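Local coordinates for malonyl CoA-acyl carrier protein transacylase (Staphylococcus aureus, PDB 3IM9), which catalyses the transfer of a malonyl group from malonyl-CoA to holo acyl carrier protein, a step of fatty acid biosynthesis, at residues E247-K250 against S251-K255; I118-K121 against R122-M126; L210-V213 against I214-D217; S219-I222 against N223-E226; P260-F263 against I264-T267. All blocks are in the same frame, centred on the assembly; numbering follows the deposited sequence.

Contact 1 of 5, residues E247-K250 against S251-K255; sequences EVIK and SNMVK. With CA (calcium ion), chain B.
Glu-247 and Ser-251 are linked one turn apart in the regular alpha-helix 246-256, the amide N of Ser-251 reaching Glu-247 O at 3.0 Å. The glutamate side chain itself points out from the helix, where a charged residue suits an exposed position. Val-248 takes the next rung, its O accepting from Asn-252 N at 3.0 Å. Here the side chains also meet: they lie alongside each other and point the same way, with Val-248 CG1 3.7 Å from Asn-252 ND2. Placing CG1 opposite the backbone N (chi1 170°) turns this methyl to the asparagine. The amide is buried, and its ND2 gives a hydrogen bond to Gln-236, so a polar group is tolerated here. Ile-249 is an apolar residue for a buried flank and packs on Leu-104 of helix 99-106. Its O accepts from Met-253 N at 2.9 Å, but the bond is bent to 132°, and the same N-H makes a weak second bond to Lys-250 O at 3.0 Å. Ile-249 CG2 and Met-253 CG come to 4.4 Å, a loose apolar touch. Lys-250 ends the first segment; its O receives Val-254 N at 3.3 Å, while its fully extended chain slides over Ile-222 and delivers NZ to Asn-223. With four unbranched methylenes, lysine can offer an apolar stem and a polar end at once. The flexible Met-253 side chain leads off from the helix toward helix 99-106, and the backbone carbonyl of Met-253 joins Tyr-101 and Gln-256 in holding the metal: Met-253 O lies 2.7 Å from the calcium ion.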
loop_
_atom_site.group_PDB
_atom_site.type_symbol
_atom_site.label_atom_id
_atom_site.label_comp_id
_atom_site.label_asym_id
_atom_site.label_seq_id
_atom_site.Cartn_x
_atom_site.Cartn_y
_atom_site.Cartn_z
ATOM N N GLU A 247 -3.169 -17.365 -9.792
ATOM C CA GLU A 247 -1.869 -17.311 -10.507
ATOM C C GLU A 247 -1.680 -15.913 -11.106
ATOM O O GLU A 247 -0.533 -15.411 -11.159
ATOM C CB GLU A 247 -1.836 -18.359 -11.710
ATOM C CG GLU A 247 -1.618 -19.830 -11.311
ATOM C CD GLU A 247 -0.325 -20.157 -10.535
ATOM O OE1 GLU A 247 -0.334 -21.173 -9.816
ATOM O OE2 GLU A 247 0.704 -19.431 -10.586
ATOM N N VAL A 248 -2.744 -15.247 -11.522
ATOM C CA VAL A 248 -2.591 -13.938 -12.043
ATOM C C VAL A 248 -2.216 -12.987 -10.861
ATOM O O VAL A 248 -1.301 -12.157 -10.993
ATOM C CB VAL A 248 -3.842 -13.447 -12.633
ATOM C CG1 VAL A 248 -3.794 -11.949 -12.987
ATOM C CG2 VAL A 248 -4.221 -14.400 -13.877
ATOM N N ILE A 249 -2.907 -13.125 -9.749
ATOM C CA ILE A 249 -2.597 -12.237 -8.594
ATOM C C ILE A 249 -1.187 -12.469 -8.140
ATOM O O ILE A 249 -0.408 -11.474 -7.924
ATOM C CB ILE A 249 -3.621 -12.502 -7.517
ATOM C CG1 ILE A 249 -4.959 -11.937 -7.901
ATOM C CG2 ILE A 249 -3.170 -11.902 -6.138
ATOM C CD1 ILE A 249 -6.105 -12.377 -6.963
ATOM N N LYS A 250 -0.743 -13.714 -8.001
ATOM C CA LYS A 250 0.601 -14.016 -7.500
ATOM C C LYS A 250 1.659 -13.420 -8.456
ATOM O O LYS A 250 2.642 -12.754 -8.047
ATOM C CB LYS A 250 0.765 -15.537 -7.336
ATOM C CG LYS A 250 2.175 -15.985 -6.847
ATOM C CD LYS A 250 2.225 -17.563 -6.657
ATOM C CE LYS A 250 3.657 -18.030 -6.295
ATOM N NZ LYS A 250 3.832 -19.515 -6.475
ATOM N N SER A 251 1.474 -13.603 -9.764
ATOM C CA SER A 251 2.446 -13.077 -10.720
ATOM C C SER A 251 2.494 -11.544 -10.629
ATOM O O SER A 251 3.568 -10.917 -10.673
ATOM C CB SER A 251 1.929 -13.422 -12.145
ATOM O OG SER A 251 2.811 -12.851 -13.073
ATOM N N ASN A 252 1.344 -10.933 -10.404
ATOM C CA ASN A 252 1.271 -9.463 -10.279
ATOM C C ASN A 252 1.861 -8.961 -8.962
ATOM O O ASN A 252 2.256 -7.781 -8.934
ATOM C CB ASN A 252 -0.181 -9.033 -10.419
ATOM C CG ASN A 252 -0.595 -8.976 -11.896
ATOM O OD1 ASN A 252 0.268 -8.918 -12.790
ATOM N ND2 ASN A 252 -1.865 -8.962 -12.135
ATOM N N MET A 253 1.976 -9.819 -7.957
ATOM C CA MET A 253 2.671 -9.358 -6.768
ATOM C C MET A 253 4.159 -9.308 -7.007
ATOM O O MET A 253 4.856 -8.466 -6.324
ATOM C CB MET A 253 2.414 -10.353 -5.587
ATOM C CG MET A 253 0.862 -10.376 -5.137
ATOM S SD MET A 253 -0.042 -8.853 -5.247
ATOM C CE MET A 253 0.832 -7.785 -4.001
ATOM N N VAL A 254 4.711 -10.233 -7.820
ATOM C CA VAL A 254 6.105 -10.096 -8.113
ATOM C C VAL A 254 6.334 -8.823 -9.028
ATOM O O VAL A 254 7.256 -8.003 -8.739
ATOM C CB VAL A 254 6.634 -11.370 -8.876
ATOM C CG1 VAL A 254 8.118 -11.183 -9.106
ATOM C CG2 VAL A 254 6.365 -12.562 -7.959
ATOM N N LYS A 255 5.469 -8.634 -10.027
ATOM C CA LYS A 255 5.636 -7.423 -10.926
ATOM C C LYS A 255 5.469 -6.126 -10.143
ATOM O O LYS A 255 6.093 -5.137 -10.461
ATOM C CB LYS A 255 4.603 -7.420 -12.037
ATOM C CG LYS A 255 4.778 -8.645 -12.926
ATOM C CD LYS A 255 3.770 -8.594 -14.076
ATOM C CE LYS A 255 4.114 -9.806 -15.028
ATOM N NZ LYS A 255 3.159 -9.849 -16.209
HETATM CA CA CA B . 4.827 -7.222 -3.976
#

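Contact 2 of 5, residues I118-K121 against R122-M126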
loop_
_atom_site.group_PDB
_atom_site.type_symbol
_atom_site.label_atom_id
_atom_site.label_comp_id
_atom_site.label_asym_id
_atom_site.label_seq_id
_atom_site.Cartn_x
_atom_site.Cartn_y
_atom_site.Cartn_z
ATOM N N ILE A 118 5.143 -13.381 4.394
ATOM C CA ILE A 118 5.495 -12.912 3.060
ATOM C C ILE A 118 5.925 -11.403 3.090
ATOM O O ILE A 118 6.938 -11.021 2.463
ATOM C CB ILE A 118 4.301 -13.086 2.096
ATOM C CG1 ILE A 118 4.321 -14.611 1.795
ATOM C CG2 ILE A 118 4.511 -12.280 0.793
ATOM C CD1 ILE A 118 3.014 -15.030 1.145
ATOM N N VAL A 119 5.170 -10.573 3.835
ATOM C CA VAL A 119 5.523 -9.152 3.778
ATOM C C VAL A 119 6.729 -8.861 4.653
ATOM O O VAL A 119 7.503 -7.883 4.362
ATOM C CB VAL A 119 4.342 -8.222 4.171
ATOM C CG1 VAL A 119 3.185 -8.424 3.206
ATOM C CG2 VAL A 119 3.916 -8.292 5.656
ATOM N N ARG A 120 7.013 -9.664 5.712
ATOM C CA ARG A 120 8.265 -9.505 6.370
ATOM C C ARG A 120 9.431 -9.784 5.396
ATOM O O ARG A 120 10.409 -9.005 5.388
ATOM C CB ARG A 120 8.300 -10.488 7.620
ATOM C CG ARG A 120 9.704 -10.650 8.271
ATOM C CD ARG A 120 10.125 -9.347 8.875
ATOM N NE ARG A 120 11.231 -9.611 9.845
ATOM C CZ ARG A 120 11.865 -8.661 10.492
ATOM N NH1 ARG A 120 11.553 -7.363 10.287
ATOM N NH2 ARG A 120 12.844 -8.975 11.410
ATOM N N LYS A 121 9.364 -10.887 4.598
ATOM C CA LYS A 121 10.426 -11.098 3.649
ATOM C C LYS A 121 10.471 -9.982 2.576
ATOM O O LYS A 121 11.557 -9.564 2.258
ATOM C CB LYS A 121 10.161 -12.473 2.933
ATOM C CG LYS A 121 11.283 -12.878 1.906
ATOM C CD LYS A 121 12.611 -13.135 2.512
ATOM C CE LYS A 121 12.632 -14.484 3.173
ATOM N NZ LYS A 121 14.075 -14.941 3.503
ATOM N N ARG A 122 9.310 -9.532 2.112
ATOM C CA ARG A 122 9.262 -8.434 1.095
ATOM C C ARG A 122 10.006 -7.196 1.640
ATOM O O ARG A 122 10.861 -6.650 0.968
ATOM C CB ARG A 122 7.792 -8.055 0.901
ATOM C CG ARG A 122 7.576 -7.075 -0.234
ATOM C CD ARG A 122 6.084 -6.865 -0.433
ATOM N NE ARG A 122 5.750 -5.898 -1.462
ATOM C CZ ARG A 122 5.590 -4.603 -1.242
ATOM N NH1 ARG A 122 5.765 -4.080 -0.035
ATOM N NH2 ARG A 122 5.199 -3.809 -2.216
ATOM N N GLY A 123 9.743 -6.852 2.916
ATOM C CA GLY A 123 10.386 -5.690 3.547
ATOM C C GLY A 123 11.892 -5.895 3.683
ATOM O O GLY A 123 12.702 -4.954 3.459
ATOM N N GLN A 124 12.315 -7.113 4.093
ATOM C CA GLN A 124 13.763 -7.357 4.283
ATOM C C GLN A 124 14.467 -7.351 2.913
ATOM O O GLN A 124 15.524 -6.742 2.812
ATOM C CB GLN A 124 14.026 -8.750 4.875
ATOM C CG GLN A 124 13.522 -8.852 6.330
ATOM C CD GLN A 124 13.672 -10.261 6.815
ATOM O OE1 GLN A 124 13.234 -11.252 6.151
ATOM N NE2 GLN A 124 14.328 -10.379 7.963
ATOM N N LEU A 125 13.827 -7.883 1.892
ATOM C CA LEU A 125 14.471 -7.890 0.566
ATOM C C LEU A 125 14.536 -6.462 0.038
ATOM O O LEU A 125 15.584 -6.060 -0.556
ATOM C CB LEU A 125 13.679 -8.758 -0.412
ATOM C CG LEU A 125 13.867 -10.252 -0.315
ATOM C CD1 LEU A 125 14.241 -10.785 1.032
ATOM C CD2 LEU A 125 12.881 -11.070 -1.133
ATOM N N MET A 126 13.463 -5.698 0.229
ATOM C CA MET A 126 13.507 -4.306 -0.251
ATOM C C MET A 126 14.571 -3.522 0.507
ATOM O O MET A 126 15.308 -2.753 -0.116
ATOM C CB MET A 126 12.114 -3.620 -0.116
ATOM C CG MET A 126 11.131 -4.292 -1.064
ATOM S SD MET A 126 9.442 -3.651 -0.825
ATOM C CE MET A 126 9.582 -1.884 -0.941
HETATM O O HOH W 1 15.533 -12.423 4.487
#
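Ile-118 and Arg-122 begin a series of four backbone hydrogen bonds, each spanning four residues, in the middle of helix 112-128. Arg-122 N reaches Ile-118 O at 2.8 Å, Gly-123 N reaches Val-119 O at 2.9 Å, and Gln-124 and Leu-125 continue the pattern to Arg-120 and Lys-121; all four are close to straight, as in an undistorted alpha-helix.

Flat polar groups meet on one flank. The Arg-120 guanidinium and the Gln-124 amide are nearly parallel, their planes 18° apart, and Gln-124 NE2 sits over one guanidinium face, 3.7 Å from Arg-120 NE. Both are donors, so no hydrogen bond joins them; they meet as flat groups in van der Waals contact. The arginine spends its own N-H groups on Asp-49, Glu-68 and Asn-69. A single bend at chi2 (66°) carries its chain forward along the helix, to the amide of Gln-124.

A water joins the neighbouring pair, accepting from Lys-121 NZ at 3.1 Å and donating to Gln-124 OE1 at 3.1 Å. The stem of Lys-121, curled by two successive bends, also serves as an apolar surface, CG lying 3.9 Å from Leu-125 CD2.

The extended Arg-122 leaves the opposite way, into the buried interior. Met-126 SD, a soft and polarisable atom, stands 3.8 Å above one face of its guanidinium. The nitrogens bond to Gln-71, Gln-256 and Ser-97, the last an active-site residue by similarity. The two sides of the helix thus carry different chemistries: solvent-linked lysine and glutamine on the outside, and a buried arginine whose several hydrogen bonds fix its orientation beside the presumed nucleophile and the calcium site.

Contact 3 of 5, residues L210-V213 against I214-D217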
loop_
_atom_site.group_PDB
_atom_site.type_symbol
_atom_site.label_atom_id
_atom_site.label_comp_id
_atom_site.label_asym_id
_atom_site.label_seq_id
_atom_site.Cartn_x
_atom_site.Cartn_y
_atom_site.Cartn_z
ATOM N N LEU A 210 14.697 -0.697 -11.117
ATOM C CA LEU A 210 15.846 -1.198 -10.383
ATOM C C LEU A 210 15.502 -2.337 -9.408
ATOM O O LEU A 210 16.373 -3.149 -9.122
ATOM C CB LEU A 210 16.541 -0.070 -9.613
ATOM C CG LEU A 210 17.108 1.112 -10.512
ATOM C CD1 LEU A 210 17.596 2.205 -9.642
ATOM C CD2 LEU A 210 18.254 0.472 -11.335
ATOM N N MET A 211 14.220 -2.417 -8.954
ATOM C CA MET A 211 13.873 -3.447 -7.974
ATOM C C MET A 211 13.774 -4.849 -8.612
ATOM O O MET A 211 13.519 -5.817 -7.908
ATOM C CB MET A 211 12.565 -3.078 -7.291
ATOM C CG MET A 211 12.673 -1.725 -6.469
ATOM S SD MET A 211 14.058 -1.728 -5.297
ATOM C CE MET A 211 13.537 -3.087 -4.119
ATOM N N LYS A 212 14.009 -4.936 -9.937
ATOM C CA LYS A 212 14.105 -6.312 -10.508
ATOM C C LYS A 212 15.164 -7.139 -9.827
ATOM O O LYS A 212 15.092 -8.395 -9.845
ATOM C CB LYS A 212 14.377 -6.194 -12.003
ATOM C CG LYS A 212 13.119 -5.804 -12.688
ATOM C CD LYS A 212 13.418 -5.466 -14.179
ATOM C CE LYS A 212 12.178 -4.861 -14.943
ATOM N NZ LYS A 212 12.463 -4.509 -16.408
ATOM N N VAL A 213 16.129 -6.527 -9.140
ATOM C CA VAL A 213 17.206 -7.265 -8.441
ATOM C C VAL A 213 16.671 -8.222 -7.382
ATOM O O VAL A 213 17.423 -9.160 -7.009
ATOM C CB VAL A 213 18.325 -6.361 -7.825
ATOM C CG1 VAL A 213 19.061 -5.633 -8.935
ATOM C CG2 VAL A 213 17.766 -5.451 -6.738
ATOM N N ILE A 214 15.452 -7.991 -6.867
ATOM C CA ILE A 214 14.926 -8.882 -5.807
ATOM C C ILE A 214 13.798 -9.790 -6.297
ATOM O O ILE A 214 13.246 -10.553 -5.505
ATOM C CB ILE A 214 14.421 -8.085 -4.563
ATOM C CG1 ILE A 214 13.245 -7.167 -4.899
ATOM C CG2 ILE A 214 15.629 -7.365 -3.873
ATOM C CD1 ILE A 214 12.478 -6.663 -3.594
ATOM N N GLU A 215 13.500 -9.728 -7.584
ATOM C CA GLU A 215 12.400 -10.536 -8.182
ATOM C C GLU A 215 12.622 -12.021 -7.906
ATOM O O GLU A 215 11.695 -12.732 -7.445
ATOM C CB GLU A 215 12.333 -10.294 -9.727
ATOM C CG GLU A 215 11.419 -11.250 -10.432
ATOM C CD GLU A 215 11.231 -10.872 -11.902
ATOM O OE1 GLU A 215 10.238 -11.330 -12.481
ATOM O OE2 GLU A 215 12.081 -10.122 -12.450
ATOM N N GLU A 216 13.815 -12.522 -8.180
ATOM C CA GLU A 216 13.974 -13.977 -8.037
ATOM C C GLU A 216 13.850 -14.442 -6.595
ATOM O O GLU A 216 13.191 -15.491 -6.369
ATOM C CB GLU A 216 15.341 -14.462 -8.585
ATOM C CG GLU A 216 15.491 -14.471 -10.074
ATOM C CD GLU A 216 16.991 -14.428 -10.418
ATOM O OE1 GLU A 216 17.725 -15.425 -10.097
ATOM O OE2 GLU A 216 17.434 -13.350 -10.924
ATOM N N ASP A 217 14.460 -13.741 -5.665
ATOM C CA ASP A 217 14.421 -14.136 -4.268
ATOM C C ASP A 217 12.958 -14.083 -3.748
ATOM O O ASP A 217 12.477 -14.979 -3.019
ATOM C CB ASP A 217 15.281 -13.213 -3.397
ATOM C CG ASP A 217 16.794 -13.465 -3.607
ATOM O OD1 ASP A 217 17.147 -14.534 -4.140
ATOM O OD2 ASP A 217 17.633 -12.609 -3.243
HETATM O O HOH W 2 16.079 -11.109 -9.289
HETATM O O HOH W 3 16.580 -11.891 -6.423
#
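A tight 3-10 turn at Met-211 runs into the first turn of helix 215-222, and Met-211 and Ile-214 carry the join. Ile-214 N bonds to Met-211 O at 3.1 Å with a nearly straight N-H (171°), yet it approaches from well above the carbonyl plane, as is common in bonds of three-residue spacing. Glu-215 N repeats the step to Lys-212 O at 3.1 Å, again from above the plane.

The same pair meets through side chains. Met-211 and Ile-214 lie side by side and point the same way, with Met-211 CE 3.8 Å from Ile-214 CD1. Ile-214 CG1 sits between its own N and carbonyl carbon (chi1 63°), a crowded position that directs the ethyl arm back at the methionine; the pliant thioether bends twice to meet it. Both buried residues also pack on Met-126 of helix 112-128, which explains their apolar character. Val-213, by contrast, is exposed, and its CG2 touches Ile-214 CG2 at 4.1 Å.

On the solvent side, two waters take over where direct bonds do not span four residues. One donates to Lys-212 O and accepts from Glu-216 N, both at 2.9 Å, and donates as well to the carboxylate of Glu-216. The other connects Val-213 O with Asp-217 N, 2.9 Å from the latter. Charged residues suit this face because their ends can turn to solvent, and the acids at the start of the helix would favourably meet its dipole. Such a 3-10 turn leading into an alpha-helix, with water bridging the first i to i+4 carbonyl-amide pairs, is a familiar way for a helix to begin; this one lies a few residues beyond His-207, an active-site residue by similarity.

Contact 4 of 5, residues S219-I222 against N223-E226; sequences SSYI and NQFE
Different first torsions bring Tyr-221 and Phe-225 together where helix 215-222 runs out: the tyrosine ring is swung opposite its backbone N (chi1 -169°), which sends it toward the following residues, and the phenylalanine ring is placed beside its own N (chi1 -60°), which sends it back. They form a T-shaped, edge-to-face pair with centroids 5.2 Å apart and planes at 66°. The edge belongs to Phe-225, whose CE1 stands over one face of Tyr-221 and comes 3.6 Å from CE2 of the tyrosine. The extended Gln-224 chain crosses Tyr-221 at about a right angle, OE1 lying 3.7 Å from Tyr-221 CE1.

The backbone beside the rings turns. Ile-222 to Phe-225 make a type I beta turn, closed by a weak bond from Phe-225 N to Ile-222 O at 3.3 Å. Gln-224 N to Tyr-221 O, at 2.9 Å, is the firmer link and has three-residue spacing, while Asn-223 N has only weak bonds to the carbonyls of Ser-219 and Ser-220. Helical bonding is therefore fading here. Asn-223 compensates with its side chain: a water donates to both Ser-219 O, at 2.9 Å, and Asn-223 OD1, at 2.7 Å, and that OD1 also serves Lys-250 of helix 246-256. Ile-222, buried, turns instead to Ile-118 and Val-254.

Edge-to-face geometry sets the slightly positive ring hydrogens of Phe-225 against the pi cloud of Tyr-221, a favourable electrostatic match. The tyrosine also takes part in a cation-pi interaction with Lys-121, so this electron-rich ring serves two partners that differ in charge but prefer the same kind of surface.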
loop_
_atom_site.group_PDB
_atom_site.type_symbol
_atom_site.label_atom_id
_atom_site.label_comp_id
_atom_site.label_asym_id
_atom_site.label_seq_id
_atom_site.Cartn_x
_atom_site.Cartn_y
_atom_site.Cartn_z
ATOM N N SER A 219 10.082 -14.239 -5.627
ATOM C CA SER A 219 9.319 -15.330 -6.278
ATOM C C SER A 219 9.611 -16.649 -5.646
ATOM O O SER A 219 8.628 -17.395 -5.414
ATOM C CB SER A 219 9.605 -15.459 -7.776
ATOM O OG SER A 219 9.306 -14.289 -8.435
ATOM N N SER A 220 10.867 -16.913 -5.282
ATOM C CA SER A 220 11.204 -18.179 -4.648
ATOM C C SER A 220 10.517 -18.350 -3.278
ATOM O O SER A 220 9.923 -19.420 -2.948
ATOM C CB SER A 220 12.704 -18.310 -4.487
ATOM O OG SER A 220 12.937 -19.550 -3.870
ATOM N N TYR A 221 10.567 -17.332 -2.451
ATOM C CA TYR A 221 9.938 -17.404 -1.132
ATOM C C TYR A 221 8.415 -17.562 -1.190
ATOM O O TYR A 221 7.864 -18.316 -0.434
ATOM C CB TYR A 221 10.271 -16.166 -0.278
ATOM C CG TYR A 221 9.879 -16.300 1.171
ATOM C CD1 TYR A 221 10.475 -17.216 1.972
ATOM C CD2 TYR A 221 8.900 -15.502 1.717
ATOM C CE1 TYR A 221 10.119 -17.320 3.278
ATOM C CE2 TYR A 221 8.550 -15.592 3.034
ATOM C CZ TYR A 221 9.133 -16.500 3.817
ATOM O OH TYR A 221 8.761 -16.555 5.121
ATOM N N ILE A 222 7.765 -16.798 -2.048
ATOM C CA ILE A 222 6.315 -16.837 -2.084
ATOM C C ILE A 222 5.773 -18.235 -2.543
ATOM O O ILE A 222 4.586 -18.519 -2.319
ATOM C CB ILE A 222 5.636 -15.700 -2.800
ATOM C CG1 ILE A 222 5.913 -15.712 -4.331
ATOM C CG2 ILE A 222 6.063 -14.298 -2.109
ATOM C CD1 ILE A 222 5.247 -14.657 -5.145
ATOM N N ASN A 223 6.636 -19.025 -3.132
ATOM C CA ASN A 223 6.246 -20.407 -3.528
ATOM C C ASN A 223 6.152 -21.298 -2.351
ATOM O O ASN A 223 5.647 -22.410 -2.485
ATOM C CB ASN A 223 7.305 -21.067 -4.461
ATOM C CG ASN A 223 7.283 -20.493 -5.838
ATOM O OD1 ASN A 223 6.293 -19.878 -6.283
ATOM N ND2 ASN A 223 8.442 -20.637 -6.521
ATOM N N GLN A 224 6.630 -20.836 -1.204
ATOM C CA GLN A 224 6.476 -21.632 0.039
ATOM C C GLN A 224 5.058 -21.573 0.613
ATOM O O GLN A 224 4.795 -22.231 1.690
ATOM C CB GLN A 224 7.519 -21.282 1.080
ATOM C CG GLN A 224 8.955 -21.486 0.566
ATOM C CD GLN A 224 9.985 -21.101 1.553
ATOM O OE1 GLN A 224 9.774 -20.993 2.761
ATOM N NE2 GLN A 224 11.226 -20.855 1.028
ATOM N N PHE A 225 4.117 -20.837 0.006
ATOM C CA PHE A 225 2.813 -20.694 0.594
ATOM C C PHE A 225 1.777 -21.052 -0.439
ATOM O O PHE A 225 2.009 -20.900 -1.652
ATOM C CB PHE A 225 2.646 -19.191 0.966
ATOM C CG PHE A 225 3.694 -18.745 1.932
ATOM C CD1 PHE A 225 4.922 -18.228 1.489
ATOM C CD2 PHE A 225 3.496 -18.941 3.338
ATOM C CE1 PHE A 225 5.918 -17.958 2.363
ATOM C CE2 PHE A 225 4.502 -18.650 4.234
ATOM C CZ PHE A 225 5.778 -18.140 3.761
ATOM N N GLU A 226 0.564 -21.356 0.020
ATOM C CA GLU A 226 -0.535 -21.665 -0.873
ATOM C C GLU A 226 -1.310 -20.390 -1.152
ATOM O O GLU A 226 -1.728 -19.672 -0.251
ATOM C CB GLU A 226 -1.442 -22.705 -0.173
ATOM C CG GLU A 226 -2.702 -22.949 -0.946
ATOM C CD GLU A 226 -3.632 -23.920 -0.205
ATOM O OE1 GLU A 226 -4.818 -23.523 0.041
ATOM O OE2 GLU A 226 -3.134 -25.050 0.145
HETATM O O HOH W 4 6.716 -17.572 -7.598
#

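Contact 5 of 5, residues P260-F263 against I264-T267; sequences PVQF and INST
Over one face of the Phe-263 ring, toward its rim, lies the hydroxyl of Thr-267, with OG1 3.4 Å from CE1 of the phenylalanine. The second pair of flat groups is the amides of Gln-262 and Asn-265, which run side by side and point the same way with their planes only 6° apart; Gln-262 OE1 and Asn-265 OD1 come to 3.6 Å. Both pairs mark the N-terminal turn of helix 263-272, for which Gln-262 is the N-cap, at the change from the short edge strand 261-262. Gln-262 is also the centre of an inverse gamma turn, closed by a weak bond from Phe-263 N to Val-261 O, and this sharp bend lets the chain leave the strand for the helix.

The cap works through water. One molecule donates to Gln-262 OE1 at 2.8 Å and accepts from Asn-265 N at 2.9 Å, so an amide of the first turn is served by the N-cap side chain indirectly. Glutamine, longer than the usual capping residues, reaches this bridge by folding at chi2 (-75°).

The buried Phe-263 packs on Met-94 of strand 92-95 and on Leu-290 and Ile-291 of helix 286-294, a place for a large apolar ring. Ser-266 and Thr-267, both buried, are small beta-hydroxyl residues whose OH groups turn back to the carbonyls one turn earlier. Phe-263 O accepts from Thr-267 N at 2.9 Å and from Thr-267 OG1 at 3.0 Å, from opposite faces of its plane. Gln-262 O is gripped in the same two-sided way by Ser-266, whose N stands at 3.0 Å and whose OG donates to Gln-262 O at 2.8 Å.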
loop_
_atom_site.group_PDB
_atom_site.type_symbol
_atom_site.label_atom_id
_atom_site.label_comp_id
_atom_site.label_asym_id
_atom_site.label_seq_id
_atom_site.Cartn_x
_atom_site.Cartn_y
_atom_site.Cartn_z
ATOM N N PRO A 260 5.216 0.791 -11.240
ATOM C CA PRO A 260 4.563 1.911 -10.537
ATOM C C PRO A 260 3.231 1.447 -9.911
ATOM O O PRO A 260 2.547 0.558 -10.462
ATOM C CB PRO A 260 4.294 2.971 -11.620
ATOM C CG PRO A 260 4.868 2.383 -12.870
ATOM C CD PRO A 260 5.410 1.034 -12.683
ATOM N N VAL A 261 2.885 2.045 -8.764
ATOM C CA VAL A 261 1.577 1.834 -8.113
ATOM C C VAL A 261 0.570 2.693 -8.772
ATOM O O VAL A 261 0.641 3.928 -8.681
ATOM C CB VAL A 261 1.706 2.148 -6.597
ATOM C CG1 VAL A 261 0.324 2.033 -5.930
ATOM C CG2 VAL A 261 2.667 1.139 -5.913
ATOM N N GLN A 262 -0.353 2.051 -9.488
ATOM C CA GLN A 262 -1.377 2.793 -10.239
ATOM C C GLN A 262 -2.550 3.177 -9.390
ATOM O O GLN A 262 -3.677 2.694 -9.605
ATOM C CB GLN A 262 -1.799 1.958 -11.478
ATOM C CG GLN A 262 -0.600 1.609 -12.376
ATOM C CD GLN A 262 -0.129 2.795 -13.196
ATOM O OE1 GLN A 262 -0.678 3.894 -13.182
ATOM N NE2 GLN A 262 1.015 2.587 -13.875
ATOM N N PHE A 263 -2.351 4.004 -8.356
ATOM C CA PHE A 263 -3.480 4.274 -7.456
ATOM C C PHE A 263 -4.582 5.095 -8.075
ATOM O O PHE A 263 -5.757 4.769 -7.814
ATOM C CB PHE A 263 -2.958 4.915 -6.141
ATOM C CG PHE A 263 -4.038 4.945 -5.058
ATOM C CD1 PHE A 263 -4.729 6.120 -4.843
ATOM C CD2 PHE A 263 -4.331 3.793 -4.369
ATOM C CE1 PHE A 263 -5.788 6.159 -3.890
ATOM C CE2 PHE A 263 -5.342 3.784 -3.345
ATOM C CZ PHE A 263 -6.077 4.990 -3.114
ATOM N N ILE A 264 -4.231 6.101 -8.875
ATOM C CA ILE A 264 -5.300 6.897 -9.536
ATOM C C ILE A 264 -6.119 5.954 -10.449
ATOM O O ILE A 264 -7.362 5.957 -10.331
ATOM C CB ILE A 264 -4.709 8.057 -10.349
ATOM C CG1 ILE A 264 -4.080 9.064 -9.360
ATOM C CG2 ILE A 264 -5.799 8.801 -11.150
ATOM C CD1 ILE A 264 -3.309 10.148 -10.150
ATOM N N ASN A 265 -5.464 5.148 -11.310
ATOM C CA ASN A 265 -6.266 4.392 -12.287
ATOM C C ASN A 265 -7.074 3.331 -11.578
ATOM O O ASN A 265 -8.164 2.966 -12.049
ATOM C CB ASN A 265 -5.359 3.775 -13.316
ATOM C CG ASN A 265 -4.792 4.769 -14.305
ATOM O OD1 ASN A 265 -3.805 4.437 -14.978
ATOM N ND2 ASN A 265 -5.328 5.939 -14.365
ATOM N N SER A 266 -6.530 2.770 -10.487
ATOM C CA SER A 266 -7.279 1.752 -9.711
ATOM C C SER A 266 -8.503 2.400 -9.053
ATOM O O SER A 266 -9.601 1.730 -9.030
ATOM C CB SER A 266 -6.401 1.204 -8.615
ATOM O OG SER A 266 -5.284 0.502 -9.124
ATOM N N THR A 267 -8.381 3.601 -8.465
ATOM C CA THR A 267 -9.502 4.296 -7.906
ATOM C C THR A 267 -10.562 4.549 -8.998
ATOM O O THR A 267 -11.797 4.293 -8.762
ATOM C CB THR A 267 -9.084 5.629 -7.262
ATOM O OG1 THR A 267 -8.169 5.322 -6.186
ATOM C CG2 THR A 267 -10.287 6.338 -6.616
HETATM O O HOH W 5 -2.621 5.499 -11.923
#

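How the contacts relate
Along the chain the order is contact 2, 3, 4, 1 and 5. Contacts 3 and 4 are the two ends of helix 215-222, their centres 15 Å apart, and that helix packs against both helix 112-128 (contact 2) and helix 246-256 (contact 1). Contacts 1 and 2 do not touch each other, with nearest atoms about 6 Å apart; each supplies a residue of the calcium site, so the site is assembled from distant parts of the sequence. Contact 5 stands apart, its centre about 26 Å from that of contact 4, where the mixed sheet's edge strand 261-262 passes into helix 263-272. Contacts 1 to 4 thus belong to one cluster of packed helices, in which contacts 1 and 2 come nearest the presumed active site.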